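Local coordinates for Crh-like protein 5 (Neosartorya fumigata, PDB 6IBU) that cleaves chitin and transfers it to beta-1,6-glucan or to other chitin chains, coupling chitinase and transglycosylase activities to cross-link the fungal cell wall, at residues F51-Q56 / T205-G210; I62-Y67 / V219-A224; A73-K78 / M179-G184; L91-L96 / Y230-N235; T113-K118 / V151-D156. All coordinates share one frame; numbering follows the deposited sequence.

The five contacts lie in the GH16 catalytic domain, a beta-sandwich that is one part of a longer protein, and at its margins. Contacts 2, 3 and 5 join the two large antiparallel sheets; the centres of contacts 2 and 3 are about 8 Å apart, those of contacts 3 and 5 about 12 Å. Contact 3 carries Arg-182, a chitin-binding residue, whose NE meets Asp-63 OD1 of contact 2 at 2.7 Å and whose NH1 meets Glu-92 OE1 of contact 4 at 3.2 Å. Contact 5 places Asn-114 about 5 Å, side chain to side chain, from Glu-98 and Glu-102, the probable nucleophile and proton donor. Contact 1 lies near chitin-binding Trp-186.

Contact 1: residues F51-Q56 / T205-G210; sequences FTVAKQ and TDYSAG
The phenol ring of Tyr-207 lies between two layers. Over the centre of one face sits the backbone of residues 55-56, with Gln-56 N 3.4 Å above the plane, and Lys-55 C and Gln-56 CA lie over the same face. The opposite face takes the methyl CG2 of Thr-205, offset toward the rim, while Val-53 CG1 meets the ring edge at Tyr-207 CE1, 3.9 Å away. Gln-56 adds a CH-pi contact: its CB stands 4.0 Å from the centroid of the Tyr-207 ring, 29° off the normal. With CG anti to the backbone N (chi1 -178°) the glutamine chain runs on extended past the phenol, CG lying 3.8 Å from Tyr-207 OH, and its amide NE2 is bonded to Asp-190. A tyrosine suits this partly exposed position because its broad apolar face can cover peptide groups. Within its own segment, Gly-210 N bonds to Tyr-207 O. The contact fastens the loop between helix 195-201 and strand 212-223 to the end of strand 48-53, at the margin of the GH16 beta-sandwich, where the Val-53 side chain is about 5 Å from that of chitin-binding Trp-186.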
# COMPACT_ATOMS: atom_id res chain seq x y z
N PHE A 51 -9.27 -5.71 9.30
CA PHE A 51 -9.66 -5.91 7.90
C PHE A 51 -10.04 -7.38 7.77
O PHE A 51 -9.14 -8.25 7.69
CB PHE A 51 -8.50 -5.48 7.01
CG PHE A 51 -8.05 -4.06 7.20
CD1 PHE A 51 -7.20 -3.71 8.23
CD2 PHE A 51 -8.47 -3.08 6.31
CE1 PHE A 51 -6.77 -2.40 8.37
CE2 PHE A 51 -8.02 -1.78 6.43
CZ PHE A 51 -7.16 -1.45 7.47
N THR A 52 -11.33 -7.67 7.84
CA THR A 52 -11.82 -9.07 7.89
C THR A 52 -12.31 -9.49 6.51
O THR A 52 -13.14 -8.79 5.95
CB THR A 52 -12.90 -9.25 8.94
OG1 THR A 52 -12.19 -8.98 10.14
CG2 THR A 52 -13.50 -10.64 8.91
N VAL A 53 -11.81 -10.60 6.01
CA VAL A 53 -12.43 -11.32 4.86
C VAL A 53 -13.30 -12.45 5.45
O VAL A 53 -12.71 -13.40 6.01
CB VAL A 53 -11.32 -11.81 3.94
CG1 VAL A 53 -11.87 -12.68 2.82
CG2 VAL A 53 -10.54 -10.64 3.38
N ALA A 54 -14.63 -12.31 5.44
CA ALA A 54 -15.55 -13.32 6.02
C ALA A 54 -16.34 -14.01 4.92
O ALA A 54 -16.65 -15.20 5.10
CB ALA A 54 -16.47 -12.70 7.04
N LYS A 55 -16.68 -13.32 3.83
CA LYS A 55 -17.47 -13.90 2.73
C LYS A 55 -16.97 -13.34 1.41
O LYS A 55 -16.25 -12.32 1.41
CB LYS A 55 -18.96 -13.62 2.93
CG LYS A 55 -19.38 -12.17 2.74
CD LYS A 55 -20.51 -11.76 3.69
CE LYS A 55 -20.91 -10.29 3.60
NZ LYS A 55 -20.05 -9.42 4.44
N GLN A 56 -17.34 -13.99 0.31
CA GLN A 56 -16.90 -13.61 -1.04
C GLN A 56 -17.30 -12.15 -1.25
O GLN A 56 -18.39 -11.76 -0.79
CB GLN A 56 -17.48 -14.55 -2.08
CG GLN A 56 -17.03 -14.24 -3.50
CD GLN A 56 -17.54 -15.23 -4.52
OE1 GLN A 56 -18.57 -15.87 -4.34
NE2 GLN A 56 -16.85 -15.34 -5.64
N THR A 205 -9.63 -19.42 -1.92
CA THR A 205 -10.02 -18.99 -0.56
C THR A 205 -11.27 -19.76 -0.16
O THR A 205 -12.16 -19.85 -0.99
CB THR A 205 -10.24 -17.48 -0.47
OG1 THR A 205 -8.97 -16.90 -0.70
CG2 THR A 205 -10.79 -17.05 0.87
N ASP A 206 -11.27 -20.31 1.05
CA ASP A 206 -12.42 -21.01 1.67
C ASP A 206 -13.01 -20.07 2.73
O ASP A 206 -12.53 -20.10 3.86
CB ASP A 206 -11.97 -22.34 2.27
CG ASP A 206 -13.12 -23.15 2.86
OD1 ASP A 206 -14.19 -23.18 2.21
OD2 ASP A 206 -12.93 -23.76 3.95
N TYR A 207 -14.01 -19.26 2.35
CA TYR A 207 -14.59 -18.21 3.22
C TYR A 207 -15.20 -18.81 4.48
O TYR A 207 -15.08 -18.20 5.54
CB TYR A 207 -15.66 -17.43 2.47
CG TYR A 207 -15.10 -16.73 1.27
CD1 TYR A 207 -14.40 -15.55 1.40
CD2 TYR A 207 -15.27 -17.26 0.01
CE1 TYR A 207 -13.88 -14.89 0.29
CE2 TYR A 207 -14.76 -16.62 -1.11
CZ TYR A 207 -14.06 -15.45 -0.96
OH TYR A 207 -13.57 -14.85 -2.08
N SER A 208 -15.81 -19.99 4.37
CA SER A 208 -16.51 -20.65 5.49
C SER A 208 -15.49 -21.03 6.59
O SER A 208 -15.88 -21.01 7.77
CB SER A 208 -17.32 -21.81 4.98
OG SER A 208 -16.83 -22.29 3.72
N ALA A 209 -14.23 -21.30 6.23
CA ALA A 209 -13.15 -21.67 7.19
C ALA A 209 -12.58 -20.40 7.83
O ALA A 209 -11.66 -20.53 8.68
CB ALA A 209 -12.09 -22.47 6.48
N GLY A 210 -13.12 -19.24 7.47
CA GLY A 210 -12.73 -17.93 8.01
C GLY A 210 -13.28 -17.67 9.42
O GLY A 210 -13.50 -18.60 10.19

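Contact 2: residues I62-Y67 / V219-A224; sequences IDTDFY and VRIENA
Ile-221 points from its strand toward Thr-64 and Phe-66. From CB the chain leaves through CG1, set anti to the carbonyl carbon (chi1 -67°), and continues extended to CD1, the atom that does the touching. This terminal methyl meets the edge of the Phe-66 ring, 3.6 Å from CE1 and 4.0 Å from CZ. It also meets Thr-64 CG2 tip to tip at 4.1 Å. An aliphatic chain ending in a methyl suits this buried, apolar position between the sheets. The ring has Thr-64 CB over the centre of one face, so the threonine packs on the phenylalanine from within its own segment. Thr-64 OG1 donates to Phe-66 O at 2.8 Å, in the carbonyl plane, tying the chain across residues 64 to 66; the same hydroxyl is also bonded to Leu-181 N. The contact is buried between the two sheets: strand 61-64 lies between strands 35-39 and 179-187 in one, and strand 212-223 pairs with strands 21-25, 48-53 and 71-78 in the other.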
# COMPACT_ATOMS: atom_id res chain seq x y z
N ILE A 62 -9.00 0.98 3.72
CA ILE A 62 -8.97 2.41 4.12
C ILE A 62 -7.90 3.10 3.27
O ILE A 62 -6.87 2.48 3.00
CB ILE A 62 -8.73 2.58 5.63
CG1 ILE A 62 -7.39 2.00 6.10
CG2 ILE A 62 -9.89 2.00 6.42
CD1 ILE A 62 -7.05 2.42 7.51
N ASP A 63 -8.21 4.30 2.79
CA ASP A 63 -7.29 5.21 2.07
C ASP A 63 -7.10 6.48 2.91
O ASP A 63 -8.10 6.95 3.49
CB ASP A 63 -7.88 5.68 0.75
CG ASP A 63 -7.94 4.63 -0.33
OD1 ASP A 63 -7.23 3.62 -0.19
OD2 ASP A 63 -8.68 4.85 -1.31
N THR A 64 -5.90 7.04 2.94
CA THR A 64 -5.66 8.39 3.48
C THR A 64 -6.40 9.38 2.59
O THR A 64 -6.44 9.19 1.37
CB THR A 64 -4.16 8.72 3.60
OG1 THR A 64 -3.51 8.54 2.34
CG2 THR A 64 -3.47 7.88 4.65
N ASP A 65 -7.03 10.38 3.19
CA ASP A 65 -7.67 11.51 2.47
C ASP A 65 -6.58 12.28 1.71
O ASP A 65 -6.85 12.71 0.60
CB ASP A 65 -8.38 12.47 3.44
CG ASP A 65 -9.66 11.94 4.04
OD1 ASP A 65 -10.21 10.93 3.51
OD2 ASP A 65 -10.09 12.53 5.04
N PHE A 66 -5.39 12.36 2.28
CA PHE A 66 -4.25 13.15 1.78
C PHE A 66 -3.29 12.28 0.97
O PHE A 66 -3.31 11.04 1.08
CB PHE A 66 -3.48 13.77 2.95
CG PHE A 66 -3.10 12.75 4.00
CD1 PHE A 66 -1.95 12.00 3.88
CD2 PHE A 66 -3.92 12.53 5.10
CE1 PHE A 66 -1.59 11.09 4.86
CE2 PHE A 66 -3.57 11.60 6.07
CZ PHE A 66 -2.40 10.89 5.95
N TYR A 67 -2.47 12.96 0.16
CA TYR A 67 -1.31 12.42 -0.57
C TYR A 67 -0.07 13.04 0.06
O TYR A 67 -0.17 14.15 0.55
CB TYR A 67 -1.34 12.79 -2.05
CG TYR A 67 -2.45 12.15 -2.83
CD1 TYR A 67 -3.77 12.52 -2.62
CD2 TYR A 67 -2.19 11.21 -3.82
CE1 TYR A 67 -4.80 11.96 -3.34
CE2 TYR A 67 -3.22 10.63 -4.54
CZ TYR A 67 -4.53 11.01 -4.31
OH TYR A 67 -5.54 10.44 -5.02
N VAL A 219 0.04 3.72 12.07
CA VAL A 219 0.57 4.29 10.81
C VAL A 219 1.39 5.53 11.13
O VAL A 219 0.90 6.39 11.86
CB VAL A 219 -0.57 4.58 9.83
CG1 VAL A 219 -0.12 5.48 8.69
CG2 VAL A 219 -1.14 3.28 9.31
N ARG A 220 2.60 5.62 10.57
CA ARG A 220 3.42 6.85 10.57
C ARG A 220 3.70 7.25 9.13
O ARG A 220 4.28 6.43 8.40
CB ARG A 220 4.70 6.62 11.36
CG ARG A 220 5.59 7.86 11.43
CD ARG A 220 6.94 7.54 12.02
NE ARG A 220 7.75 8.75 12.07
CZ ARG A 220 7.65 9.70 12.99
NH1 ARG A 220 6.77 9.60 13.98
NH2 ARG A 220 8.46 10.75 12.94
N ILE A 221 3.29 8.44 8.72
CA ILE A 221 3.72 9.02 7.42
C ILE A 221 4.56 10.26 7.67
O ILE A 221 4.15 11.14 8.46
CB ILE A 221 2.51 9.31 6.51
CG1 ILE A 221 1.84 8.00 6.08
CG2 ILE A 221 2.94 10.16 5.33
CD1 ILE A 221 0.54 8.19 5.34
N GLU A 222 5.71 10.32 7.02
CA GLU A 222 6.57 11.53 6.96
C GLU A 222 6.49 12.09 5.55
O GLU A 222 6.69 11.32 4.62
CB GLU A 222 8.01 11.18 7.30
CG GLU A 222 8.16 10.68 8.71
CD GLU A 222 9.60 10.41 9.10
OE1 GLU A 222 10.48 10.51 8.20
OE2 GLU A 222 9.84 10.11 10.29
N ASN A 223 6.06 13.33 5.42
CA ASN A 223 5.91 13.99 4.10
C ASN A 223 7.15 14.85 3.91
O ASN A 223 7.32 15.83 4.66
CB ASN A 223 4.60 14.77 4.02
CG ASN A 223 4.35 15.30 2.62
OD1 ASN A 223 5.18 15.14 1.73
ND2 ASN A 223 3.19 15.91 2.43
N ALA A 224 7.99 14.50 2.94
CA ALA A 224 9.23 15.22 2.59
C ALA A 224 8.87 16.63 2.08
O ALA A 224 9.68 17.55 2.27
CB ALA A 224 10.02 14.44 1.55

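Contact 3: residues A73-K78 / M179-G184; sequences AEVVMK and MRLRLG
Val-75 and Leu-183 carry the apolar part of this contact, with Leu-181 beside them. The methyl CG1 of Val-75 lies 3.9 Å from CD2 of Leu-183, and that same leucine methyl is 4.2 Å from Val-75 CG2, so one leucine branch touches both arms of the valine. The two side chains lie alongside one another, running in opposite senses. Leu-183 has CG anti to its carbonyl carbon (chi1 -62°), which together with chi2 of 168° turns CD2 to the valine methyls. Farther along, Val-75 CG2 approaches Leu-181 CD2 at 4.3 Å. Compact valine and longer leucine are well matched to this buried place, where Val-75 CA and Leu-183 CA, the nearest such pair, are 9.1 Å apart.

The polar side chains of strand 179-187 lie on its other side. There chitin-binding Arg-182 has two acidic partners that would hold its guanidinium in place, and Arg-180 bonds to the carbonyl of Thr-64. Alternation along the strand thus separates an oily face from a charged one. Strand 71-78 runs between strands 140-146 and 212-223 in one sheet; strand 179-187 runs between strands 61-64 and 85-93 in the other, where Ile-89 packs on Val-75 and Leu-91 on Leu-181.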
# COMPACT_ATOMS: atom_id res chain seq x y z
N ALA A 73 6.46 5.86 4.71
CA ALA A 73 5.23 5.22 5.20
C ALA A 73 5.64 4.02 6.05
O ALA A 73 6.36 3.14 5.56
CB ALA A 73 4.33 4.89 4.04
N GLU A 74 5.23 4.01 7.31
CA GLU A 74 5.55 2.93 8.27
C GLU A 74 4.23 2.38 8.82
O GLU A 74 3.42 3.15 9.34
CB GLU A 74 6.47 3.52 9.33
CG GLU A 74 7.02 2.50 10.32
CD GLU A 74 8.24 3.03 11.06
OE1 GLU A 74 9.34 2.99 10.46
OE2 GLU A 74 8.08 3.49 12.23
N VAL A 75 4.01 1.08 8.68
CA VAL A 75 2.73 0.45 9.09
C VAL A 75 3.05 -0.70 10.03
O VAL A 75 3.88 -1.53 9.69
CB VAL A 75 1.91 -0.01 7.88
CG1 VAL A 75 0.58 -0.59 8.32
CG2 VAL A 75 1.71 1.13 6.89
N VAL A 76 2.43 -0.73 11.20
CA VAL A 76 2.55 -1.91 12.12
C VAL A 76 1.32 -2.82 11.82
O VAL A 76 0.23 -2.28 11.98
CB VAL A 76 2.66 -1.42 13.58
CG1 VAL A 76 2.64 -2.56 14.58
CG2 VAL A 76 3.91 -0.57 13.76
N MET A 77 1.47 -4.07 11.27
CA MET A 77 0.46 -5.00 10.69
C MET A 77 0.82 -6.42 11.11
O MET A 77 2.00 -6.78 11.45
CB MET A 77 0.35 -4.93 9.15
CG MET A 77 -0.43 -6.07 8.54
SD MET A 77 -0.57 -5.86 6.84
CE MET A 77 1.08 -6.29 6.29
N LYS A 78 -0.27 -7.05 11.41
CA LYS A 78 -0.33 -8.50 11.54
C LYS A 78 -1.22 -8.96 10.41
O LYS A 78 -2.33 -8.51 10.33
CB LYS A 78 -0.84 -8.89 12.92
CG LYS A 78 -0.76 -10.40 13.11
CD LYS A 78 -1.01 -10.85 14.51
CE LYS A 78 -2.49 -10.74 14.82
NZ LYS A 78 -3.00 -11.88 15.62
N MET A 179 1.53 10.25 -3.56
CA MET A 179 0.87 8.95 -3.34
C MET A 179 0.05 8.99 -2.06
O MET A 179 0.42 9.70 -1.15
CB MET A 179 1.90 7.83 -3.26
CG MET A 179 2.45 7.49 -4.62
SD MET A 179 3.39 5.97 -4.68
CE MET A 179 4.79 6.39 -3.64
N ARG A 180 -1.01 8.20 -2.03
CA ARG A 180 -1.79 8.01 -0.80
C ARG A 180 -1.53 6.60 -0.29
O ARG A 180 -0.96 5.78 -1.02
CB ARG A 180 -3.25 8.38 -1.06
CG ARG A 180 -4.02 7.41 -1.93
CD ARG A 180 -5.43 7.39 -1.44
NE ARG A 180 -6.30 8.09 -2.36
CZ ARG A 180 -7.30 8.90 -2.04
NH1 ARG A 180 -7.63 9.14 -0.78
NH2 ARG A 180 -7.98 9.48 -3.01
N LEU A 181 -1.82 6.37 0.98
CA LEU A 181 -1.62 5.05 1.61
C LEU A 181 -2.96 4.32 1.61
O LEU A 181 -3.94 4.90 2.07
CB LEU A 181 -1.04 5.30 3.00
CG LEU A 181 -0.83 4.08 3.88
CD1 LEU A 181 0.14 3.09 3.26
CD2 LEU A 181 -0.34 4.54 5.25
N ARG A 182 -3.00 3.11 1.07
CA ARG A 182 -4.20 2.23 1.08
C ARG A 182 -3.87 1.02 1.96
O ARG A 182 -2.79 0.43 1.80
CB ARG A 182 -4.60 1.83 -0.34
CG ARG A 182 -4.36 2.94 -1.36
CD ARG A 182 -5.13 2.88 -2.68
NE ARG A 182 -6.49 2.40 -2.49
CZ ARG A 182 -7.21 1.78 -3.41
NH1 ARG A 182 -6.72 1.56 -4.62
NH2 ARG A 182 -8.43 1.36 -3.11
N LEU A 183 -4.73 0.69 2.90
CA LEU A 183 -4.56 -0.55 3.69
C LEU A 183 -5.77 -1.42 3.42
O LEU A 183 -6.89 -0.90 3.44
CB LEU A 183 -4.46 -0.21 5.17
CG LEU A 183 -3.27 0.66 5.55
CD1 LEU A 183 -3.42 1.18 6.96
CD2 LEU A 183 -1.99 -0.14 5.39
N GLY A 184 -5.56 -2.72 3.26
CA GLY A 184 -6.71 -3.62 3.05
C GLY A 184 -6.34 -5.07 2.98
O GLY A 184 -5.18 -5.42 2.76

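Contact 4: residues L91-L96 / Y230-N235; sequences LESDDL and YTYSDN
Tyr-232 meets the turn at Ser-93 to Asp-95 through its hydroxyl and one ring edge. In van der Waals terms, Tyr-232 OH lies 3.8 Å from Ser-93 CB, and Asp-95 OD2 stands at the edge of the ring, 3.8 Å from Tyr-232 CE2. The carboxylate is steeply turned against the ring, the two planes 72° apart.

Hydrogen bonding is relayed by a water, which lies in the ring plane and accepts from Tyr-232 OH at 2.6 Å and from Asp-94 N at 2.9 Å. Within the turn, Ser-93 OG donates to Asp-95 OD1 at 2.6 Å, coming from above the carboxylate plane, 36° out of it. Leu-96 N bonds to Ser-93 O and closes a type I turn.

Asp-95 OD1 has Thr-177 OG1 as a further partner. A short acidic chain suits this position: Ser-93 OG and Asp-97 N both donate to this one oxygen of a buried carboxylate, which would probably stabilise its negative charge, while tyrosine reaches the turn's backbone through water.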
# COMPACT_ATOMS: atom_id res chain seq x y z
N LEU A 91 1.22 2.18 -1.38
CA LEU A 91 1.34 3.60 -1.74
C LEU A 91 0.98 3.71 -3.21
O LEU A 91 1.53 2.93 -4.00
CB LEU A 91 2.76 4.08 -1.48
CG LEU A 91 3.16 4.07 -0.02
CD1 LEU A 91 4.59 4.57 0.15
CD2 LEU A 91 2.19 4.91 0.79
N GLU A 92 0.05 4.59 -3.56
CA GLU A 92 -0.44 4.68 -4.95
C GLU A 92 -0.68 6.13 -5.32
O GLU A 92 -1.33 6.85 -4.53
CB GLU A 92 -1.71 3.85 -5.14
CG GLU A 92 -2.19 3.84 -6.57
CD GLU A 92 -3.32 2.86 -6.84
OE1 GLU A 92 -4.39 3.02 -6.21
OE2 GLU A 92 -3.11 1.90 -7.65
N SER A 93 -0.25 6.50 -6.52
CA SER A 93 -0.49 7.83 -7.11
C SER A 93 -1.67 7.75 -8.09
O SER A 93 -2.05 6.64 -8.51
CB SER A 93 0.74 8.34 -7.78
OG SER A 93 0.77 7.95 -9.15
N ASP A 94 -2.19 8.91 -8.46
CA ASP A 94 -3.24 9.07 -9.49
C ASP A 94 -2.71 8.68 -10.88
O ASP A 94 -3.59 8.32 -11.68
CB ASP A 94 -3.83 10.48 -9.37
CG ASP A 94 -4.80 10.64 -8.20
OD1 ASP A 94 -4.91 9.69 -7.38
OD2 ASP A 94 -5.39 11.72 -8.09
N ASP A 95 -1.38 8.65 -11.19
CA ASP A 95 -0.88 8.11 -12.49
C ASP A 95 -0.46 6.64 -12.33
O ASP A 95 0.03 6.04 -13.25
CB ASP A 95 0.21 8.93 -13.19
CG ASP A 95 1.57 9.00 -12.51
OD1 ASP A 95 1.79 8.29 -11.52
OD2 ASP A 95 2.41 9.79 -12.99
N LEU A 96 -0.82 6.05 -11.21
CA LEU A 96 -0.61 4.61 -10.93
C LEU A 96 0.88 4.32 -10.76
O LEU A 96 1.26 3.20 -11.00
CB LEU A 96 -1.24 3.76 -12.05
CG LEU A 96 -2.75 3.96 -12.15
CD1 LEU A 96 -3.34 3.07 -13.24
CD2 LEU A 96 -3.39 3.67 -10.78
N TYR A 230 -1.27 19.17 -4.37
CA TYR A 230 -0.31 18.87 -5.45
C TYR A 230 -1.04 18.93 -6.78
O TYR A 230 -2.14 18.39 -6.87
CB TYR A 230 0.33 17.50 -5.28
CG TYR A 230 1.03 17.30 -3.96
CD1 TYR A 230 2.24 17.91 -3.68
CD2 TYR A 230 0.46 16.48 -2.99
CE1 TYR A 230 2.87 17.71 -2.48
CE2 TYR A 230 1.08 16.26 -1.78
CZ TYR A 230 2.29 16.87 -1.53
OH TYR A 230 2.89 16.65 -0.34
N THR A 231 -0.41 19.54 -7.77
CA THR A 231 -0.95 19.66 -9.14
C THR A 231 0.05 19.02 -10.08
O THR A 231 1.22 19.34 -9.97
CB THR A 231 -1.18 21.14 -9.49
OG1 THR A 231 -2.17 21.65 -8.59
CG2 THR A 231 -1.60 21.34 -10.94
N TYR A 232 -0.40 18.17 -10.99
CA TYR A 232 0.42 17.67 -12.12
C TYR A 232 0.39 18.74 -13.21
O TYR A 232 -0.66 18.90 -13.83
CB TYR A 232 -0.13 16.34 -12.63
CG TYR A 232 0.00 15.14 -11.74
CD1 TYR A 232 -0.71 15.01 -10.56
CD2 TYR A 232 0.78 14.06 -12.14
CE1 TYR A 232 -0.63 13.87 -9.78
CE2 TYR A 232 0.87 12.90 -11.38
CZ TYR A 232 0.16 12.81 -10.20
OH TYR A 232 0.22 11.67 -9.44
N SER A 233 1.47 19.49 -13.40
CA SER A 233 1.51 20.65 -14.33
C SER A 233 1.62 20.18 -15.79
O SER A 233 1.38 21.02 -16.67
CB SER A 233 2.60 21.62 -13.96
OG SER A 233 3.87 21.10 -14.27
N ASP A 234 1.94 18.92 -16.07
CA ASP A 234 2.06 18.46 -17.48
C ASP A 234 1.75 16.96 -17.56
O ASP A 234 1.17 16.43 -16.61
CB ASP A 234 3.42 18.85 -18.04
CG ASP A 234 4.56 18.24 -17.25
OD1 ASP A 234 4.46 17.03 -16.97
OD2 ASP A 234 5.50 18.99 -16.85
N ASN A 235 2.12 16.34 -18.69
CA ASN A 235 1.80 14.94 -19.07
C ASN A 235 3.00 14.02 -18.79
O ASN A 235 2.93 12.85 -19.13
CB ASN A 235 1.45 14.86 -20.56
CG ASN A 235 2.55 15.34 -21.50
OD1 ASN A 235 3.54 15.96 -21.08
ND2 ASN A 235 2.38 15.09 -22.79
O HOH W 1 -1.10 11.31 -7.24

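Contact 5: residues T113-K118 / V151-D156; sequences TNYFGK and VTWSID
Trp-153 lies against Thr-113, and the tight part of the contact is here. The methyl CG2 of Thr-113 sits over the five-membered ring of Trp-153, 3.6 Å from its centroid and 24° off the normal, a close CH-pi contact; its nearest ring atom is Trp-153 CD1 at 3.3 Å. A chi1 of 60° sets Thr-113 OG1 between the backbone N and the carbonyl carbon, where it bonds to Thr-128 O and Arg-161 NH1, and leaves CG2 beside the backbone N, over the indole. Val-151 CG1 packs on the opposite face of the indole, 3.5 Å above its plane, so the ring is held between two aliphatic groups. At the edge, in plane, Asn-114 O is 3.3 Å from Trp-153 CZ2.

Packing is looser toward Tyr-115, whose CB is 4.3 Å from Trp-153 CH2. Asn-114 starts its side chain away from the tryptophan, consistent with a place beside the probable catalytic glutamates.

A large flat indole suits the gap between strands whose axes are 9.3 Å apart and run nearly antiparallel, at 158°. Its one polar atom, NE1, is satisfied by Asp-100 O, which helps set the ring's rotation together with the groups on its two faces, and Arg-161 adds a cation-pi contact. The chemistry therefore implies a core in which the buried polar atoms, Trp-153 NE1 and Thr-113 OG1, are paired.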
# COMPACT_ATOMS: atom_id res chain seq x y z
N THR A 113 7.35 -7.80 -1.94
CA THR A 113 7.54 -6.35 -2.21
C THR A 113 7.21 -6.11 -3.67
O THR A 113 7.41 -6.99 -4.48
CB THR A 113 8.93 -5.85 -1.84
OG1 THR A 113 9.92 -6.56 -2.59
CG2 THR A 113 9.23 -5.92 -0.36
N ASN A 114 6.72 -4.95 -3.99
CA ASN A 114 6.35 -4.67 -5.39
C ASN A 114 6.33 -3.18 -5.68
O ASN A 114 6.18 -2.38 -4.76
CB ASN A 114 4.97 -5.23 -5.68
CG ASN A 114 5.02 -6.12 -6.89
OD1 ASN A 114 5.30 -5.66 -7.99
ND2 ASN A 114 4.79 -7.40 -6.66
N TYR A 115 6.43 -2.84 -6.95
CA TYR A 115 6.25 -1.45 -7.40
C TYR A 115 5.78 -1.50 -8.85
O TYR A 115 6.03 -2.51 -9.52
CB TYR A 115 7.53 -0.65 -7.20
CG TYR A 115 8.53 -0.81 -8.31
CD1 TYR A 115 9.41 -1.88 -8.33
CD2 TYR A 115 8.54 0.08 -9.36
CE1 TYR A 115 10.31 -2.04 -9.37
CE2 TYR A 115 9.45 -0.05 -10.40
CZ TYR A 115 10.33 -1.11 -10.40
OH TYR A 115 11.20 -1.25 -11.42
N PHE A 116 5.08 -0.45 -9.25
CA PHE A 116 4.70 -0.12 -10.64
C PHE A 116 5.10 1.33 -10.87
O PHE A 116 4.99 2.15 -9.94
CB PHE A 116 3.20 -0.33 -10.86
CG PHE A 116 2.78 -1.75 -10.62
CD1 PHE A 116 2.94 -2.70 -11.61
CD2 PHE A 116 2.30 -2.17 -9.38
CE1 PHE A 116 2.53 -4.01 -11.41
CE2 PHE A 116 1.97 -3.50 -9.16
CZ PHE A 116 2.07 -4.41 -10.18
N GLY A 117 5.58 1.62 -12.07
CA GLY A 117 5.68 2.98 -12.62
C GLY A 117 4.54 3.22 -13.59
O GLY A 117 4.40 2.44 -14.53
N LYS A 118 3.72 4.24 -13.34
CA LYS A 118 2.72 4.75 -14.32
C LYS A 118 1.80 3.62 -14.79
O LYS A 118 1.40 3.66 -15.98
CB LYS A 118 3.41 5.39 -15.52
CG LYS A 118 4.37 6.50 -15.14
CD LYS A 118 4.95 7.21 -16.32
CE LYS A 118 5.71 8.45 -15.92
NZ LYS A 118 7.04 8.15 -15.32
N VAL A 151 13.61 3.92 -3.60
CA VAL A 151 12.59 3.35 -2.69
C VAL A 151 13.27 2.25 -1.87
O VAL A 151 13.87 1.35 -2.45
CB VAL A 151 11.40 2.80 -3.48
CG1 VAL A 151 10.48 1.97 -2.60
CG2 VAL A 151 10.66 3.94 -4.16
N THR A 152 13.14 2.30 -0.55
CA THR A 152 13.72 1.29 0.34
C THR A 152 12.58 0.65 1.11
O THR A 152 11.78 1.38 1.67
CB THR A 152 14.78 1.89 1.25
OG1 THR A 152 15.73 2.54 0.41
CG2 THR A 152 15.44 0.84 2.11
N TRP A 153 12.51 -0.67 1.09
CA TRP A 153 11.57 -1.45 1.94
C TRP A 153 12.34 -1.91 3.16
O TRP A 153 13.43 -2.42 2.99
CB TRP A 153 11.03 -2.68 1.19
CG TRP A 153 10.05 -2.45 0.09
CD1 TRP A 153 8.71 -2.67 0.14
CD2 TRP A 153 10.34 -2.06 -1.26
NE1 TRP A 153 8.15 -2.42 -1.09
CE2 TRP A 153 9.12 -2.04 -1.96
CE3 TRP A 153 11.50 -1.67 -1.93
CZ2 TRP A 153 9.04 -1.68 -3.30
CZ3 TRP A 153 11.43 -1.34 -3.26
CH2 TRP A 153 10.20 -1.34 -3.94
N SER A 154 11.77 -1.76 4.34
CA SER A 154 12.36 -2.25 5.61
C SER A 154 11.31 -3.01 6.43
O SER A 154 10.13 -2.62 6.40
CB SER A 154 12.89 -1.12 6.41
OG SER A 154 14.14 -0.74 5.87
N ILE A 155 11.76 -4.03 7.14
CA ILE A 155 10.90 -4.79 8.10
C ILE A 155 11.61 -4.77 9.45
O ILE A 155 12.77 -5.25 9.50
CB ILE A 155 10.65 -6.23 7.61
CG1 ILE A 155 10.03 -6.22 6.21
CG2 ILE A 155 9.81 -6.96 8.64
CD1 ILE A 155 9.69 -7.59 5.67
N ASP A 156 10.97 -4.21 10.47
CA ASP A 156 11.52 -4.16 11.84
C ASP A 156 12.90 -3.51 11.80
O ASP A 156 13.80 -3.97 12.50
CB ASP A 156 11.55 -5.56 12.44
CG ASP A 156 10.17 -6.22 12.46
OD1 ASP A 156 9.16 -5.48 12.42
OD2 ASP A 156 10.14 -7.48 12.50